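Local structure of transcription initiation factor IIB (Methanocaldococcus jannaschii, 5O9J) at residues Pro10-Glu15 / Phe63-Val68; Thr100-Asp103 / Pro108-Val111. The protein is a mini-intein with the HINT fold, interrupting transcription factor IIB, and probably excises itself from the precursor by protein splicing. All coordinates share one frame; numbering follows the deposited sequence.

In the fold
Contacts 1 and 2 lie on opposite sides of the chain's centre. Their centres are 29 Å apart, and their nearest atoms are about 17 Å apart, so they do not touch. They follow one another along the chain: contact 1 is closed by residues 63-68 before contact 2 opens at residue 100. Contact 1 belongs to a four-stranded antiparallel sheet, where it joins strand 10-15 to edge strand 63-67 across the intervening strand 52-57. Contact 2 lies in a separate mixed sheet, within the hairpin of strands 96-102 and 105-110. All four segments fall inside the intein splicing domain. The two contacts thus mark separate sheets of one mainly beta HINT fold.

Contact 1. Residues Pro10-Glu15 / Phe63-Val68; sequences PIIIKE and FKFMPV
The F65 ring has the side chain of K14 over one face and the backbone of strand 10-15 near its rim. K14 CG sits 4.0 Å from the ring centroid and only 4° off the normal, a well-centred CH-pi contact. From CG the lysine chain runs on extended across the ring, and its CE comes 3.9 Å from F65 CD2. At the edge, near the ring plane, I12 O is 3.8 Å from F65 CE1. The same CE1 meets I13 C at 3.7 Å, approached obliquely. I12 adds its CG2 methyl, 4.1 Å from F65 CZ, while its longer CG1 branch leads away from the ring. In F65, CG lies anti to the carbonyl carbon (chi1 -78°), which directs the ring toward strand 10-15. The contact is by van der Waals and CH-pi packing, between residues that are mostly partly exposed. The two strands are not neighbours in their sheet. Strand 52-57 runs between them; K14 pairs with E53 through the backbone, and F65 also packs on E53 and I55. The strand axes come within 7.9 Å at 52°, so the ring bridges over the middle strand. This is cross-strand packing on one face of a strongly twisted antiparallel sheet in the HINT fold.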
loop_
_atom_site.group_PDB
_atom_site.type_symbol
_atom_site.label_atom_id
_atom_site.label_comp_id
_atom_site.label_asym_id
_atom_site.label_seq_id
_atom_site.Cartn_x
_atom_site.Cartn_y
_atom_site.Cartn_z
ATOM N N PRO A 10 0.560 -0.211 -9.213
ATOM C CA PRO A 10 1.223 0.934 -9.836
ATOM C C PRO A 10 1.552 2.025 -8.837
ATOM O O PRO A 10 0.755 2.305 -7.939
ATOM C CB PRO A 10 0.193 1.420 -10.861
ATOM C CG PRO A 10 -1.084 0.884 -10.392
ATOM C CD PRO A 10 -0.797 -0.413 -9.741
ATOM N N ILE A 11 2.736 2.612 -8.987
ATOM C CA ILE A 11 3.125 3.788 -8.233
ATOM C C ILE A 11 3.571 4.862 -9.191
ATOM O O ILE A 11 4.060 4.573 -10.280
ATOM C CB ILE A 11 4.289 3.538 -7.251
ATOM C CG1 ILE A 11 5.395 2.733 -7.931
ATOM C CG2 ILE A 11 3.817 2.835 -6.021
ATOM C CD1 ILE A 11 6.528 2.378 -6.994
ATOM N N ILE A 12 3.433 6.102 -8.751
ATOM C CA ILE A 12 3.821 7.247 -9.542
ATOM C C ILE A 12 5.132 7.731 -8.972
ATOM O O ILE A 12 5.201 8.084 -7.799
ATOM C CB ILE A 12 2.731 8.363 -9.504
ATOM C CG1 ILE A 12 1.429 7.853 -10.130
ATOM C CG2 ILE A 12 3.211 9.603 -10.222
ATOM C CD1 ILE A 12 0.171 8.614 -9.692
ATOM N N ILE A 13 6.185 7.733 -9.782
ATOM C CA ILE A 13 7.504 8.046 -9.252
ATOM C C ILE A 13 8.258 9.109 -10.024
ATOM O O ILE A 13 7.916 9.440 -11.158
ATOM C CB ILE A 13 8.415 6.794 -9.214
ATOM C CG1 ILE A 13 8.644 6.253 -10.630
ATOM C CG2 ILE A 13 7.818 5.725 -8.327
ATOM C CD1 ILE A 13 9.646 5.100 -10.691
ATOM N N LYS A 14 9.291 9.635 -9.370
ATOM C CA LYS A 14 10.370 10.357 -10.032
ATOM C C LYS A 14 11.648 9.542 -9.903
ATOM O O LYS A 14 12.086 9.262 -8.785
ATOM C CB LYS A 14 10.583 11.739 -9.419
ATOM C CG LYS A 14 9.869 12.869 -10.107
ATOM C CD LYS A 14 10.529 14.171 -9.710
ATOM C CE LYS A 14 9.634 15.358 -9.955
ATOM N NZ LYS A 14 10.325 16.617 -9.555
ATOM N N GLU A 15 12.239 9.150 -11.029
ATOM C CA GLU A 15 13.496 8.396 -11.005
ATOM C C GLU A 15 14.621 9.231 -11.613
ATOM O O GLU A 15 14.485 9.748 -12.730
ATOM C CB GLU A 15 13.357 7.067 -11.751
ATOM C CG GLU A 15 14.575 6.148 -11.630
ATOM C CD GLU A 15 14.357 4.789 -12.285
ATOM O OE1 GLU A 15 13.416 4.663 -13.098
ATOM O OE2 GLU A 15 15.124 3.845 -11.983
ATOM N N PHE A 63 -0.120 16.214 -0.742
ATOM C CA PHE A 63 0.286 15.165 -1.674
ATOM C C PHE A 63 1.357 15.676 -2.627
ATOM O O PHE A 63 1.097 16.512 -3.497
ATOM C CB PHE A 63 -0.914 14.639 -2.456
ATOM C CG PHE A 63 -1.825 13.760 -1.642
ATOM C CD1 PHE A 63 -2.948 14.285 -1.011
ATOM C CD2 PHE A 63 -1.550 12.414 -1.495
ATOM C CE1 PHE A 63 -3.781 13.477 -0.257
ATOM C CE2 PHE A 63 -2.378 11.600 -0.739
ATOM C CZ PHE A 63 -3.494 12.129 -0.121
ATOM N N LYS A 64 2.562 15.147 -2.446
ATOM C CA LYS A 64 3.770 15.633 -3.101
ATOM C C LYS A 64 4.752 14.490 -3.362
ATOM O O LYS A 64 4.687 13.457 -2.705
ATOM C CB LYS A 64 4.467 16.686 -2.228
ATOM C CG LYS A 64 3.892 18.086 -2.281
ATOM C CD LYS A 64 4.897 19.070 -1.697
ATOM C CE LYS A 64 4.612 20.497 -2.147
ATOM N NZ LYS A 64 3.242 20.926 -1.773
ATOM N N PHE A 65 5.676 14.686 -4.294
ATOM C CA PHE A 65 6.798 13.768 -4.433
ATOM C C PHE A 65 7.690 13.837 -3.197
ATOM O O PHE A 65 8.087 14.921 -2.774
ATOM C CB PHE A 65 7.608 14.077 -5.689
ATOM C CG PHE A 65 6.977 13.564 -6.949
ATOM C CD1 PHE A 65 6.851 12.202 -7.169
ATOM C CD2 PHE A 65 6.498 14.445 -7.909
ATOM C CE1 PHE A 65 6.276 11.724 -8.320
ATOM C CE2 PHE A 65 5.915 13.976 -9.066
ATOM C CZ PHE A 65 5.801 12.617 -9.274
ATOM N N MET A 66 7.975 12.676 -2.611
ATOM C CA MET A 66 8.824 12.573 -1.422
ATOM C C MET A 66 9.896 11.513 -1.637
ATOM O O MET A 66 9.606 10.434 -2.169
ATOM C CB MET A 66 8.008 12.209 -0.176
ATOM C CG MET A 66 6.923 13.218 0.215
ATOM S SD MET A 66 7.616 14.695 0.972
ATOM C CE MET A 66 8.264 14.038 2.506
ATOM N N PRO A 67 11.133 11.813 -1.208
ATOM C CA PRO A 67 12.267 10.885 -1.299
ATOM C C PRO A 67 11.994 9.515 -0.703
ATOM O O PRO A 67 11.480 9.411 0.409
ATOM C CB PRO A 67 13.360 11.592 -0.488
ATOM C CG PRO A 67 13.051 13.038 -0.647
ATOM C CD PRO A 67 11.538 13.107 -0.630
ATOM N N VAL A 68 12.359 8.477 -1.444
ATOM C CA VAL A 68 12.405 7.116 -0.917
ATOM C C VAL A 68 13.840 6.857 -0.460
ATOM O O VAL A 68 14.786 7.110 -1.206
ATOM C CB VAL A 68 11.980 6.082 -1.971
ATOM C CG1 VAL A 68 12.079 4.647 -1.413
ATOM C CG2 VAL A 68 10.556 6.383 -2.461
#

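Contact 2. Residues Thr100-Asp103 / Pro108-Val111; sequences TIRD and PIRV
T100 and R102 pack on I109 across the beta hairpin of strands 96-102 and 105-110, part of the HINT fold. The tight part is at T100, a buried residue. Its OG1 lies 3.4 Å from I109 CB and just as near to CG1, while T100 CB is 3.6 Å from I109 CG1. The two side chains cross at about a right angle. With OG1 beside the backbone N (chi1 -40°), the hydroxyl faces I109 CB and CG1. The isoleucine carbons only pack against OG1; its hydrogen bond is to V98 O, in the same strand. L114, D118 and L120 also touch this threonine, so it is enclosed from beyond the hairpin as well. Backbone bonds of T100 with V107 and of I109 with V98 tie the two strands together.

The looser part is at R102, which, like I109, is partly exposed. Its CG approaches I109 CG1 at 3.9 Å. A bend at chi2 (-69°) carries the rest of the chain across the isoleucine at about a right angle, and one face of the guanidinium lies against CG1, offset toward the rim. The charge is met elsewhere: NH1 forms a salt bridge with D118 OD2 and also hydrogen-bonds E113 O. These bonds probably fix the guanidinium in place. On the other side of the hairpin from I109, P108 is exposed and packs on S97 and F99. Against the arginine, the I109 CG2 methyl lies 4.1 Å from both R102 NH1 and R102 NH2.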
loop_
_atom_site.group_PDB
_atom_site.type_symbol
_atom_site.label_atom_id
_atom_site.label_comp_id
_atom_site.label_asym_id
_atom_site.label_seq_id
_atom_site.Cartn_x
_atom_site.Cartn_y
_atom_site.Cartn_z
ATOM N N THR A 100 -13.489 -0.172 9.170
ATOM C CA THR A 100 -14.708 -0.960 9.041
ATOM C C THR A 100 -15.747 -0.428 10.020
ATOM O O THR A 100 -15.399 0.117 11.066
ATOM C CB THR A 100 -14.460 -2.461 9.335
ATOM O OG1 THR A 100 -13.206 -2.869 8.776
ATOM C CG2 THR A 100 -15.567 -3.324 8.752
ATOM N N ILE A 101 -17.022 -0.585 9.694
ATOM C CA ILE A 101 -18.050 -0.300 10.681
ATOM C C ILE A 101 -18.254 -1.527 11.551
ATOM O O ILE A 101 -18.658 -2.583 11.084
ATOM C CB ILE A 101 -19.377 0.120 10.041
ATOM C CG1 ILE A 101 -19.192 1.464 9.336
ATOM C CG2 ILE A 101 -20.455 0.225 11.109
ATOM C CD1 ILE A 101 -20.477 2.114 8.879
ATOM N N ARG A 102 -17.938 -1.390 12.826
ATOM C CA ARG A 102 -18.105 -2.491 13.762
ATOM C C ARG A 102 -18.704 -1.918 15.022
ATOM O O ARG A 102 -18.186 -0.943 15.565
ATOM C CB ARG A 102 -16.769 -3.185 14.055
ATOM C CG ARG A 102 -16.252 -4.035 12.916
ATOM C CD ARG A 102 -17.123 -5.263 12.718
ATOM N NE ARG A 102 -16.631 -6.120 11.642
ATOM C CZ ARG A 102 -15.651 -7.011 11.782
ATOM N NH1 ARG A 102 -15.271 -7.747 10.746
ATOM N NH2 ARG A 102 -15.043 -7.162 12.955
ATOM N N ASP A 103 -19.803 -2.511 15.472
ATOM C CA ASP A 103 -20.531 -1.997 16.624
ATOM C C ASP A 103 -20.752 -0.488 16.502
ATOM O O ASP A 103 -20.294 0.271 17.386
ATOM C CB ASP A 103 -19.793 -2.286 17.916
ATOM C CG ASP A 103 -19.573 -3.784 18.153
ATOM O OD1 ASP A 103 -20.505 -4.595 17.944
ATOM O OD2 ASP A 103 -18.439 -4.145 18.548
ATOM N N PRO A 108 -10.428 0.414 12.789
ATOM C CA PRO A 108 -9.544 -0.380 11.932
ATOM C C PRO A 108 -9.676 -1.871 12.228
ATOM O O PRO A 108 -9.550 -2.269 13.386
ATOM C CB PRO A 108 -8.146 0.134 12.294
ATOM C CG PRO A 108 -8.285 0.640 13.691
ATOM C CD PRO A 108 -9.681 1.213 13.777
ATOM N N ILE A 109 -9.931 -2.677 11.198
ATOM C CA ILE A 109 -10.001 -4.134 11.362
ATOM C C ILE A 109 -8.983 -4.860 10.472
ATOM O O ILE A 109 -8.904 -4.586 9.277
ATOM C CB ILE A 109 -11.411 -4.670 11.042
ATOM C CG1 ILE A 109 -12.454 -4.010 11.940
ATOM C CG2 ILE A 109 -11.464 -6.196 11.191
ATOM C CD1 ILE A 109 -12.199 -4.206 13.416
ATOM N N ARG A 110 -8.207 -5.774 11.055
ATOM C CA ARG A 110 -7.296 -6.618 10.274
ATOM C C ARG A 110 -8.040 -7.309 9.130
ATOM O O ARG A 110 -9.209 -7.673 9.276
ATOM C CB ARG A 110 -6.619 -7.653 11.170
ATOM C CG ARG A 110 -5.386 -7.125 11.875
ATOM C CD ARG A 110 -4.767 -8.180 12.765
ATOM N NE ARG A 110 -4.584 -9.449 12.069
ATOM C CZ ARG A 110 -3.405 -10.022 11.854
ATOM N NH1 ARG A 110 -2.288 -9.437 12.273
ATOM N NH2 ARG A 110 -3.346 -11.184 11.220
ATOM N N VAL A 111 -7.372 -7.467 7.990
ATOM C CA VAL A 111 -8.030 -7.978 6.788
ATOM C C VAL A 111 -8.462 -9.436 6.932
ATOM O O VAL A 111 -9.400 -9.882 6.260
ATOM C CB VAL A 111 -7.120 -7.850 5.550
ATOM C CG1 VAL A 111 -6.878 -6.380 5.221
ATOM C CG2 VAL A 111 -5.803 -8.576 5.776
#